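Local structure of yersinopine dehydrogenase (Yersinia pestis, 6C4M) at residues H116-A119 against V120-I124; I95-L98 against A99-V102; S144-M147 against V148-L151; E405-H408 against K409-L413; I124-A127 against A128-Q131. The protein catalyses the NADPH-dependent reductive condensation of pyruvate with a histidine-derived amino acid intermediate, the last step in making the metallophore yersinopine. All blocks are in the same frame, centred on the assembly; numbering follows the deposited sequence.

Contact 1 of 5, residues H116-A119 against V120-I124. With NAP (NADP nicotinamide-adenine-dinucleotide phosphate), chain B.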
# COMPACT_ATOMS: atom_id res chain seq x y z
N HIS A 116 -3.58 -29.36 18.12
CA HIS A 116 -4.39 -30.49 18.57
C HIS A 116 -3.68 -31.83 18.43
O HIS A 116 -4.28 -32.87 18.71
CB HIS A 116 -5.72 -30.51 17.81
CG HIS A 116 -6.67 -29.44 18.25
ND1 HIS A 116 -7.62 -29.65 19.23
CD2 HIS A 116 -6.79 -28.14 17.88
CE1 HIS A 116 -8.29 -28.53 19.44
NE2 HIS A 116 -7.81 -27.60 18.63
N TYR A 117 -2.40 -31.83 18.04
CA TYR A 117 -1.65 -33.08 17.99
C TYR A 117 -1.63 -33.74 19.36
O TYR A 117 -1.83 -34.95 19.47
CB TYR A 117 -0.22 -32.84 17.56
CG TYR A 117 -0.02 -32.44 16.11
CD1 TYR A 117 -1.05 -32.51 15.18
CD2 TYR A 117 1.22 -32.01 15.67
CE1 TYR A 117 -0.86 -32.16 13.87
CE2 TYR A 117 1.42 -31.66 14.37
CZ TYR A 117 0.38 -31.76 13.46
OH TYR A 117 0.57 -31.41 12.12
N TYR A 118 -1.36 -32.96 20.41
CA TYR A 118 -1.20 -33.55 21.73
C TYR A 118 -2.48 -34.25 22.16
O TYR A 118 -2.46 -35.42 22.56
CB TYR A 118 -0.82 -32.48 22.75
CG TYR A 118 -0.77 -32.95 24.19
CD1 TYR A 118 0.27 -33.77 24.63
CD2 TYR A 118 -1.77 -32.60 25.11
CE1 TYR A 118 0.32 -34.21 25.95
CE2 TYR A 118 -1.71 -33.03 26.44
CZ TYR A 118 -0.66 -33.84 26.84
OH TYR A 118 -0.57 -34.28 28.14
N ALA A 119 -3.60 -33.53 22.05
CA ALA A 119 -4.89 -34.05 22.50
C ALA A 119 -5.25 -35.31 21.72
O ALA A 119 -5.78 -36.27 22.28
CB ALA A 119 -5.97 -32.96 22.35
N VAL A 120 -4.89 -35.35 20.43
CA VAL A 120 -5.16 -36.52 19.60
C VAL A 120 -4.25 -37.67 19.99
O VAL A 120 -4.71 -38.77 20.30
CB VAL A 120 -5.00 -36.16 18.11
CG1 VAL A 120 -5.01 -37.44 17.22
CG2 VAL A 120 -6.10 -35.21 17.66
N LEU A 121 -2.94 -37.42 20.02
CA LEU A 121 -2.00 -38.51 20.26
C LEU A 121 -2.23 -39.17 21.62
O LEU A 121 -2.03 -40.39 21.75
CB LEU A 121 -0.57 -38.00 20.12
CG LEU A 121 -0.20 -37.66 18.67
CD1 LEU A 121 1.12 -36.91 18.65
CD2 LEU A 121 -0.12 -38.85 17.75
N GLN A 122 -2.67 -38.41 22.63
CA GLN A 122 -2.94 -38.97 23.96
C GLN A 122 -4.11 -39.93 23.97
O GLN A 122 -4.24 -40.75 24.89
CB GLN A 122 -3.23 -37.85 24.97
CG GLN A 122 -1.99 -37.08 25.48
CD GLN A 122 -0.97 -37.95 26.23
OE1 GLN A 122 -0.31 -38.80 25.65
NE2 GLN A 122 -0.83 -37.73 27.53
N GLN A 123 -4.99 -39.84 22.98
CA GLN A 123 -6.14 -40.72 22.90
C GLN A 123 -5.88 -41.97 22.05
O GLN A 123 -6.77 -42.82 21.96
CB GLN A 123 -7.34 -39.97 22.34
CG GLN A 123 -7.95 -38.92 23.30
CD GLN A 123 -9.03 -38.08 22.62
OE1 GLN A 123 -10.14 -38.55 22.39
NE2 GLN A 123 -8.68 -36.85 22.26
N ILE A 124 -4.73 -42.11 21.41
CA ILE A 124 -4.49 -43.24 20.52
C ILE A 124 -4.00 -44.44 21.34
O ILE A 124 -3.03 -44.32 22.11
CB ILE A 124 -3.49 -42.91 19.40
CG1 ILE A 124 -4.16 -41.98 18.38
CG2 ILE A 124 -3.00 -44.21 18.70
CD1 ILE A 124 -3.24 -41.24 17.56
PA NAP B . -9.21 -28.11 9.38
O1A NAP B . -7.85 -27.68 9.76
O2A NAP B . -10.23 -26.94 9.44
O5B NAP B . -9.66 -29.32 10.40
C5B NAP B . -9.03 -30.59 10.13
C4B NAP B . -9.61 -31.61 11.13
O4B NAP B . -9.27 -31.07 12.55
C3B NAP B . -10.88 -31.70 11.05
O3B NAP B . -11.33 -33.07 11.30
C2B NAP B . -11.47 -30.75 12.26
O2B NAP B . -12.79 -31.23 12.69
C1B NAP B . -10.63 -30.87 13.23
N9A NAP B . -10.53 -29.56 13.87
C8A NAP B . -10.37 -28.30 13.44
N7A NAP B . -10.38 -27.54 14.55
C5A NAP B . -10.54 -28.36 15.63
C6A NAP B . -10.60 -28.01 16.96
N6A NAP B . -10.53 -26.76 17.71
N1A NAP B . -10.76 -28.98 17.88
C2A NAP B . -10.86 -30.29 17.50
N3A NAP B . -10.81 -30.63 16.18
C4A NAP B . -10.64 -29.64 15.24
O3 NAP B . -9.14 -28.68 7.82
PN NAP B . -7.94 -28.64 6.74
O1N NAP B . -8.09 -29.89 5.99
O2N NAP B . -8.20 -27.38 5.88
O5D NAP B . -6.41 -28.47 7.37
C5D NAP B . -5.56 -29.63 7.60
C4D NAP B . -4.23 -29.10 8.15
O4D NAP B . -3.53 -28.16 7.07
C3D NAP B . -4.35 -28.34 9.23
O3D NAP B . -3.05 -28.49 9.98
C2D NAP B . -4.40 -26.89 8.74
O2D NAP B . -3.83 -26.10 9.68
C1D NAP B . -3.47 -26.94 7.52
N1N NAP B . -3.82 -26.01 6.42
C2N NAP B . -4.69 -26.35 5.44
C3N NAP B . -4.96 -25.43 4.40
C7N NAP B . -5.95 -25.78 3.27
O7N NAP B . -5.86 -25.30 2.21
N7N NAP B . -7.00 -26.72 3.58
C4N NAP B . -4.35 -24.21 4.39
C5N NAP B . -3.49 -23.87 5.37
C6N NAP B . -3.21 -24.79 6.39
P2B NAP B . -14.18 -30.72 11.86
O1X NAP B . -14.54 -29.35 12.40
O2X NAP B . -13.91 -30.62 10.40
O3X NAP B . -15.31 -31.67 12.18

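Contact 2 of 5, residues I95-L98 against A99-V102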
# COMPACT_ATOMS: atom_id res chain seq x y z
N ILE A 95 -13.87 -43.91 11.30
CA ILE A 95 -14.12 -43.92 12.73
C ILE A 95 -14.29 -42.48 13.21
O ILE A 95 -13.83 -41.53 12.58
CB ILE A 95 -12.98 -44.59 13.51
CG1 ILE A 95 -11.64 -43.94 13.13
CG2 ILE A 95 -13.01 -46.12 13.28
CD1 ILE A 95 -10.45 -44.42 13.98
N ASP A 96 -14.97 -42.35 14.35
CA ASP A 96 -15.14 -41.07 15.00
C ASP A 96 -14.76 -41.13 16.47
O ASP A 96 -15.08 -40.21 17.22
CB ASP A 96 -16.58 -40.56 14.85
CG ASP A 96 -17.58 -41.37 15.64
OD1 ASP A 96 -17.18 -42.41 16.19
OD2 ASP A 96 -18.76 -40.96 15.69
N GLN A 97 -14.06 -42.16 16.89
CA GLN A 97 -13.51 -42.27 18.23
C GLN A 97 -12.09 -42.77 18.08
O GLN A 97 -11.86 -43.80 17.43
CB GLN A 97 -14.33 -43.23 19.13
CG GLN A 97 -15.65 -42.68 19.65
CD GLN A 97 -15.53 -41.32 20.34
OE1 GLN A 97 -14.64 -41.09 21.17
NE2 GLN A 97 -16.42 -40.41 19.98
N LEU A 98 -11.14 -42.04 18.65
CA LEU A 98 -9.74 -42.40 18.53
C LEU A 98 -9.42 -43.69 19.25
O LEU A 98 -8.46 -44.40 18.88
CB LEU A 98 -8.89 -41.25 19.05
CG LEU A 98 -8.95 -40.01 18.14
CD1 LEU A 98 -8.48 -38.78 18.90
CD2 LEU A 98 -8.08 -40.24 16.94
N ALA A 99 -10.21 -44.05 20.26
CA ALA A 99 -10.05 -45.37 20.85
C ALA A 99 -10.30 -46.47 19.84
O ALA A 99 -9.90 -47.61 20.08
CB ALA A 99 -11.00 -45.53 22.04
N GLN A 100 -10.93 -46.17 18.70
CA GLN A 100 -11.06 -47.14 17.62
C GLN A 100 -9.91 -47.09 16.61
O GLN A 100 -9.97 -47.78 15.59
CB GLN A 100 -12.39 -46.96 16.88
CG GLN A 100 -13.65 -47.29 17.70
CD GLN A 100 -14.93 -46.77 17.03
OE1 GLN A 100 -14.95 -45.66 16.47
NE2 GLN A 100 -15.99 -47.56 17.08
N ALA A 101 -8.87 -46.28 16.87
CA ALA A 101 -7.70 -46.19 15.97
C ALA A 101 -6.77 -47.35 16.30
O ALA A 101 -5.76 -47.20 17.00
CB ALA A 101 -7.01 -44.84 16.10
N VAL A 102 -7.13 -48.54 15.80
CA VAL A 102 -6.48 -49.79 16.16
C VAL A 102 -6.38 -50.70 14.94
O VAL A 102 -7.14 -50.57 13.98
CB VAL A 102 -7.23 -50.55 17.27
CG1 VAL A 102 -7.39 -49.68 18.48
CG2 VAL A 102 -8.57 -51.03 16.78
O HOH W 1 -12.23 -42.26 21.85

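Contact 3 of 5, residues S144-M147 against V148-L151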
# COMPACT_ATOMS: atom_id res chain seq x y z
N SER A 144 6.57 -29.42 17.22
CA SER A 144 5.63 -30.52 17.05
C SER A 144 6.35 -31.86 17.06
O SER A 144 5.93 -32.81 17.73
CB SER A 144 4.85 -30.34 15.76
OG SER A 144 4.02 -29.20 15.86
N GLY A 145 7.45 -31.96 16.31
CA GLY A 145 8.11 -33.24 16.15
C GLY A 145 8.74 -33.73 17.44
O GLY A 145 8.63 -34.89 17.78
N LEU A 146 9.43 -32.84 18.15
CA LEU A 146 9.98 -33.20 19.45
C LEU A 146 8.88 -33.70 20.38
O LEU A 146 9.07 -34.67 21.11
CB LEU A 146 10.68 -32.00 20.07
CG LEU A 146 12.03 -31.64 19.51
CD1 LEU A 146 12.44 -30.22 19.93
CD2 LEU A 146 13.07 -32.65 19.95
N MET A 147 7.73 -33.01 20.39
CA MET A 147 6.62 -33.40 21.25
C MET A 147 6.13 -34.80 20.90
O MET A 147 5.96 -35.66 21.77
CB MET A 147 5.49 -32.39 21.12
CG MET A 147 4.55 -32.31 22.31
SD MET A 147 2.87 -31.92 21.75
CE MET A 147 2.61 -33.64 21.18
N VAL A 148 5.86 -35.03 19.61
CA VAL A 148 5.40 -36.35 19.17
C VAL A 148 6.44 -37.43 19.48
O VAL A 148 6.07 -38.54 19.88
CB VAL A 148 5.06 -36.29 17.68
CG1 VAL A 148 4.78 -37.67 17.10
CG2 VAL A 148 3.88 -35.35 17.52
N GLN A 149 7.73 -37.15 19.27
CA GLN A 149 8.75 -38.14 19.61
C GLN A 149 8.61 -38.56 21.06
O GLN A 149 8.73 -39.75 21.41
CB GLN A 149 10.16 -37.58 19.43
CG GLN A 149 10.70 -37.52 18.05
CD GLN A 149 12.13 -37.04 18.10
OE1 GLN A 149 12.41 -35.92 17.73
NE2 GLN A 149 13.03 -37.86 18.63
N ASN A 150 8.47 -37.56 21.93
CA ASN A 150 8.43 -37.83 23.36
C ASN A 150 7.27 -38.76 23.70
O ASN A 150 7.43 -39.73 24.45
CB ASN A 150 8.31 -36.51 24.13
CG ASN A 150 8.39 -36.70 25.61
OD1 ASN A 150 7.40 -37.02 26.25
ND2 ASN A 150 9.58 -36.53 26.16
N LEU A 151 6.08 -38.47 23.17
CA LEU A 151 4.93 -39.32 23.45
C LEU A 151 5.14 -40.73 22.93
O LEU A 151 4.82 -41.72 23.59
CB LEU A 151 3.67 -38.73 22.84
CG LEU A 151 3.19 -37.35 23.35
CD1 LEU A 151 1.91 -36.95 22.61
CD2 LEU A 151 2.95 -37.36 24.84

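Contact 4 of 5, residues E405-H408 against K409-L413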
# COMPACT_ATOMS: atom_id res chain seq x y z
N GLU A 405 -5.82 -21.09 17.05
CA GLU A 405 -4.69 -21.99 16.77
C GLU A 405 -3.35 -21.27 16.95
O GLU A 405 -2.40 -21.83 17.52
CB GLU A 405 -4.81 -22.54 15.34
CG GLU A 405 -5.95 -23.59 15.12
CD GLU A 405 -6.13 -23.96 13.64
OE1 GLU A 405 -5.20 -23.74 12.84
OE2 GLU A 405 -7.22 -24.46 13.28
N ASP A 406 -3.30 -19.99 16.53
CA ASP A 406 -2.05 -19.22 16.56
C ASP A 406 -1.68 -18.86 17.99
O ASP A 406 -0.49 -18.86 18.35
CB ASP A 406 -2.22 -17.95 15.70
CG ASP A 406 -2.76 -18.27 14.31
OD1 ASP A 406 -1.99 -18.69 13.41
OD2 ASP A 406 -3.99 -18.15 14.13
N VAL A 407 -2.67 -18.57 18.81
CA VAL A 407 -2.39 -18.30 20.21
C VAL A 407 -1.82 -19.54 20.88
O VAL A 407 -0.80 -19.47 21.58
CB VAL A 407 -3.66 -17.78 20.89
CG1 VAL A 407 -3.48 -17.71 22.37
CG2 VAL A 407 -3.97 -16.36 20.31
N HIS A 408 -2.44 -20.70 20.66
CA HIS A 408 -1.92 -21.94 21.23
C HIS A 408 -0.48 -22.20 20.77
O HIS A 408 0.42 -22.45 21.58
CB HIS A 408 -2.82 -23.11 20.84
CG HIS A 408 -4.16 -23.09 21.49
ND1 HIS A 408 -5.23 -23.77 20.96
CD2 HIS A 408 -4.61 -22.50 22.62
CE1 HIS A 408 -6.29 -23.60 21.73
NE2 HIS A 408 -5.94 -22.81 22.74
N LYS A 409 -0.23 -22.08 19.47
CA LYS A 409 1.11 -22.41 18.98
C LYS A 409 2.15 -21.47 19.56
O LYS A 409 3.25 -21.91 19.93
CB LYS A 409 1.13 -22.35 17.46
CG LYS A 409 0.39 -23.50 16.76
CD LYS A 409 0.28 -23.17 15.27
CE LYS A 409 -0.68 -24.08 14.54
NZ LYS A 409 -0.74 -23.74 13.09
N LEU A 410 1.82 -20.18 19.66
CA LEU A 410 2.80 -19.23 20.15
C LEU A 410 2.95 -19.32 21.66
O LEU A 410 4.06 -19.20 22.18
CB LEU A 410 2.40 -17.80 19.70
CG LEU A 410 3.28 -16.66 20.18
CD1 LEU A 410 4.68 -16.90 19.67
CD2 LEU A 410 2.72 -15.35 19.65
N ARG A 411 1.85 -19.56 22.39
CA ARG A 411 1.98 -19.71 23.83
C ARG A 411 2.88 -20.89 24.18
O ARG A 411 3.72 -20.80 25.09
CB ARG A 411 0.62 -19.89 24.49
CG ARG A 411 0.71 -20.14 26.02
CD ARG A 411 -0.65 -20.08 26.69
NE ARG A 411 -1.33 -18.83 26.34
CZ ARG A 411 -2.45 -18.41 26.89
NH1 ARG A 411 -3.01 -19.13 27.86
NH2 ARG A 411 -3.00 -17.25 26.48
N THR A 412 2.70 -22.02 23.49
CA THR A 412 3.57 -23.17 23.76
C THR A 412 5.03 -22.77 23.61
O THR A 412 5.85 -23.07 24.49
CB THR A 412 3.21 -24.35 22.83
OG1 THR A 412 1.89 -24.84 23.15
CG2 THR A 412 4.22 -25.50 23.01
N LEU A 413 5.37 -22.06 22.53
CA LEU A 413 6.76 -21.66 22.30
C LEU A 413 7.23 -20.62 23.30
O LEU A 413 8.40 -20.65 23.72
CB LEU A 413 6.92 -21.16 20.88
CG LEU A 413 6.67 -22.21 19.81
CD1 LEU A 413 6.52 -21.64 18.41
CD2 LEU A 413 7.82 -23.15 19.83

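Contact 5 of 5, residues I124-A127 against A128-Q131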
# COMPACT_ATOMS: atom_id res chain seq x y z
N ILE A 124 -4.73 -42.11 21.41
CA ILE A 124 -4.49 -43.24 20.52
C ILE A 124 -4.00 -44.44 21.34
O ILE A 124 -3.03 -44.32 22.11
CB ILE A 124 -3.49 -42.91 19.40
CG1 ILE A 124 -4.16 -41.98 18.38
CG2 ILE A 124 -3.00 -44.21 18.70
CD1 ILE A 124 -3.24 -41.24 17.56
N PRO A 125 -4.62 -45.59 21.20
CA PRO A 125 -4.18 -46.80 21.93
C PRO A 125 -3.03 -47.48 21.18
O PRO A 125 -3.20 -48.40 20.38
CB PRO A 125 -5.45 -47.65 21.97
CG PRO A 125 -6.10 -47.33 20.65
CD PRO A 125 -5.82 -45.85 20.39
N TRP A 126 -1.83 -46.96 21.46
CA TRP A 126 -0.64 -47.34 20.72
C TRP A 126 -0.42 -48.83 20.76
O TRP A 126 0.05 -49.43 19.78
CB TRP A 126 0.56 -46.58 21.29
CG TRP A 126 0.40 -45.08 21.19
CD1 TRP A 126 0.18 -44.20 22.19
CD2 TRP A 126 0.47 -44.31 19.99
NE1 TRP A 126 0.11 -42.93 21.70
CE2 TRP A 126 0.27 -42.97 20.34
CE3 TRP A 126 0.67 -44.64 18.64
CZ2 TRP A 126 0.27 -41.95 19.41
CZ3 TRP A 126 0.65 -43.62 17.71
CH2 TRP A 126 0.46 -42.29 18.10
N ALA A 127 -0.75 -49.47 21.90
CA ALA A 127 -0.53 -50.90 22.05
C ALA A 127 -1.30 -51.67 21.01
O ALA A 127 -0.89 -52.77 20.61
CB ALA A 127 -0.93 -51.37 23.46
N ALA A 128 -2.41 -51.11 20.53
CA ALA A 128 -3.26 -51.79 19.56
C ALA A 128 -2.88 -51.48 18.12
O ALA A 128 -3.68 -51.75 17.22
CB ALA A 128 -4.72 -51.42 19.80
N LEU A 129 -1.70 -50.90 17.90
CA LEU A 129 -1.16 -50.63 16.57
C LEU A 129 0.20 -51.32 16.50
O LEU A 129 1.24 -50.66 16.53
CB LEU A 129 -1.06 -49.12 16.30
CG LEU A 129 -2.41 -48.39 16.29
CD1 LEU A 129 -2.25 -46.89 16.33
CD2 LEU A 129 -3.19 -48.81 15.05
N PRO A 130 0.22 -52.66 16.39
CA PRO A 130 1.49 -53.40 16.47
C PRO A 130 2.40 -53.20 15.27
O PRO A 130 3.61 -53.41 15.39
CB PRO A 130 1.04 -54.87 16.58
CG PRO A 130 -0.33 -54.89 15.92
CD PRO A 130 -0.94 -53.56 16.23
N GLN A 131 1.86 -52.77 14.13
CA GLN A 131 2.65 -52.65 12.92
C GLN A 131 2.88 -51.19 12.53
O GLN A 131 3.29 -50.92 11.39
CB GLN A 131 1.98 -53.39 11.79
CG GLN A 131 1.78 -54.83 12.09
CD GLN A 131 1.65 -55.59 10.83
OE1 GLN A 131 0.60 -55.58 10.19
NE2 GLN A 131 2.74 -56.22 10.43

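Contact 1 of 5, residues H116-A119 against V120-I124
L121 N donates to Y117 O across 2.8 Å with an N-H...O angle of 172°, the shortest and straightest of the backbone bonds here. The short helix 117-121 is the crossover of a beta-alpha-beta unit between strands 107-110 and 134-137, in the Rossmann-type part of the enzyme that holds NADP. Beside that bond, V120 N reaches O of the N-cap residue H116 at 3.1 Å, and Q122 N reaches Y118 O at 3.0 Å. A type I turn from L121 to I124 follows on, and a side chain serves the next carbonyl: Q123 NE2 donates to A119 O over 3.0 Å. The donor sits well above the carbonyl plane, 54° out of it, although the oxygen lies close to the plane of the Q123 amide.

Packing comes next. With CG anti to the backbone N (chi1 174°), the Y118 ring swings back toward Q122, whose CG lies over its face, 3.9 Å from the centroid, as a CH-pi contact. Q122 then bends at chi2, so its amide continues along the ring toward the hydroxyl. On the buried side, L121 CD1 lies 4.4 Å from Y117 CB, and both side chains meet helix 144-154. At the opposite end the adenine of NADP passes over one face of the H116 ring, with H116 ND1 3.5 Å from N1A.

Contact 2 of 5, residues I95-L98 against A99-V102
Q100 folds its side chain back over the beginning of the loop, running past I95 in the opposite direction. Its CB packs 3.7 Å from I95 CG2, and the chain beyond CG is extended, which takes the amide across to Q97: OE1 ends 3.7 Å from Q97 CB and close to Q97 N. The backbone of Q100 is tied to the same neighbour, since its N donates to Q97 O at 2.8 Å.

I95 contributes both branches. CG1 takes the crowded position between the backbone N and the carbonyl carbon (chi1 53°), and the extended end of that branch brings CD1 up to the Q100-A101 peptide, 4.1 Å from A101 CB, while CG2 is left to Q100. I95 is the last residue of strand 93-95, which pairs with strand 49-52 in the parallel part of the nucleotide-binding sheet, and what follows it is a short 3-10 turn on the way to strand 107-110.

L98 begins that turn. Its carbonyl accepts A101 N at 2.8 Å, an i to i+3 bond of the 3-10 turn, and A101 CB is pressed to 3.2 Å from the same oxygen. The L98 side chain leaves the turn to pack on L28 and Y52. A101 is then the centre of an inverse gamma turn. On the outer side a water bridges the segments, donating to Q97 OE1 at 2.8 Å and accepting from A99 N at 3.1 Å. D96, buried, gives OD2 to a salt bridge with K63.

Contact 3 of 5, residues S144-M147 against V148-L151
M147 lays its thioether end across L151, with CE 3.7 Å from L151 CD1, the two side chains crossing obliquely one turn apart on helix 144-154. CG stands roughly anti to the backbone N (chi1 -156°), and further bends at chi2 and chi3 curl the methyl back toward the helix, where it also comes within 4.2 Å of V148 CG2. That same V148 branch sits beside its own backbone N and leans on the carbonyl of S144, CG2 to O 3.3 Å. On another side of the helix, L146 CD2 brushes the amide oxygen of Q149, OE1, at 4.0 Å.

Four regular i to i+4 bonds run under these side chains. V148 N to S144 O, 2.9 Å at 171°, is the straightest; L151 N to M147 O measures 3.1 Å. S144 OG bonds to S141 O, just before the helix.

The helix is the crossover of the beta-alpha-beta unit between strands 134-137 and 161-165. V148 and L151 face L121 of helix 117-121, M147 is wedged between Y118 of that helix and I466 of helix 459-471, and N150 and Q149 also meet helix 459-471.

Contact 4 of 5, residues E405-H408 against K409-L413
V407 O takes the N-H of R411 at 2.8 Å, one of four i to i+4 backbone bonds between 405-408 and 409-413. K409 N to E405 O measures 2.9 Å and L410 N to D406 O 3.0 Å. H408 O accepts T412 N at 3.0 Å with a nearly straight N-H...O angle of 171°.

Among the charged and polar groups, E405 and K409 lie on one flank. K409 keeps its chain extended, starting beside the backbone N (chi1 -72°), so it runs back along the helix over the carbonyl of E405, CG to O 3.3 Å. NZ stops 4.5 Å from E405 OE1: opposite charges that would attract without forming a salt bridge. All this is mid-helix in 401-419, a helix of the mainly helical part of the chain that borders the cofactor cleft. D406 OD1 is hydrogen-bonded to ND1 of H260, the inferred proton donor/acceptor, and the nearest atoms of the E405 side chain and NADP are about 4 Å apart. The R411 guanidinium is held by D457 through a salt bridge and by Q435 through a hydrogen bond, while H408 ND1 bonds to D115.

Van der Waals contact between side chains is slight. V407 and R411 lie side by side pointing the same way, with V407 CG1 4.2 Å from R411 NH2. V407 and L410 pack against helix 425-445.

Contact 5 of 5, residues I124-A127 against A128-Q131
A128 N donates to P125 O at 2.8 Å and L129 N to W126 O at 3.0 Å, two successive i to i+3 bonds whose spacing marks a brief 3-10 turn. P125 enters it as the centre of an inverse gamma turn, and L129 leads the chain out of it.

The side chains gather on the inner side of the turn. I124 and L129 cross at about a right angle, the CG2 branch of I124 meeting L129 CD1 at 3.7 Å. A chi1 of -72° puts I124 CG1 beside the backbone N and CG2 anti to it, and CG2 thereby also comes to lie over the centre of the W126 ring, 3.6 Å above the plane, so one methyl serves both neighbours. L129 CD1 approaches the indole too, 4.4 Å from W126 CE3.

This small apolar cluster belongs to the connection from helix 117-121 to strand 134-137, in a beta-alpha-beta unit of the nucleotide-binding sheet, with the I124 side chain about 13 Å from NADP at the nearest atoms. The indole lies against L108 of strand 107-110, and its NE1 makes a weak hydrogen bond to L121 O of helix 117-121. On the outer side A128 CB rests 3.4 Å from P125 O and 4.4 Å from P125 CG, with V102 packed against both residues. L129 O is taken by K157 NZ.

In the fold
Contacts 3 and 4 are the buried ones, regular helix in each, but contact 3 is largely apolar whereas contact 4 carries charged groups to the cleft. Contacts 1, 2 and 5 are only partly buried. Contacts 1 and 5 share I124 and follow one another from helix 117-121 into the loop behind it; contact 2 is packed against both, L98 on Q123 and V102 on P125 and A128, and like contact 5 is a 3-10 turn. Contact 3 touches contact 1 through V148 and L121. Contact 1 holds adenine and contact 4 approaches NADP from another part of the chain, their centres about 16 Å apart, without touching each other.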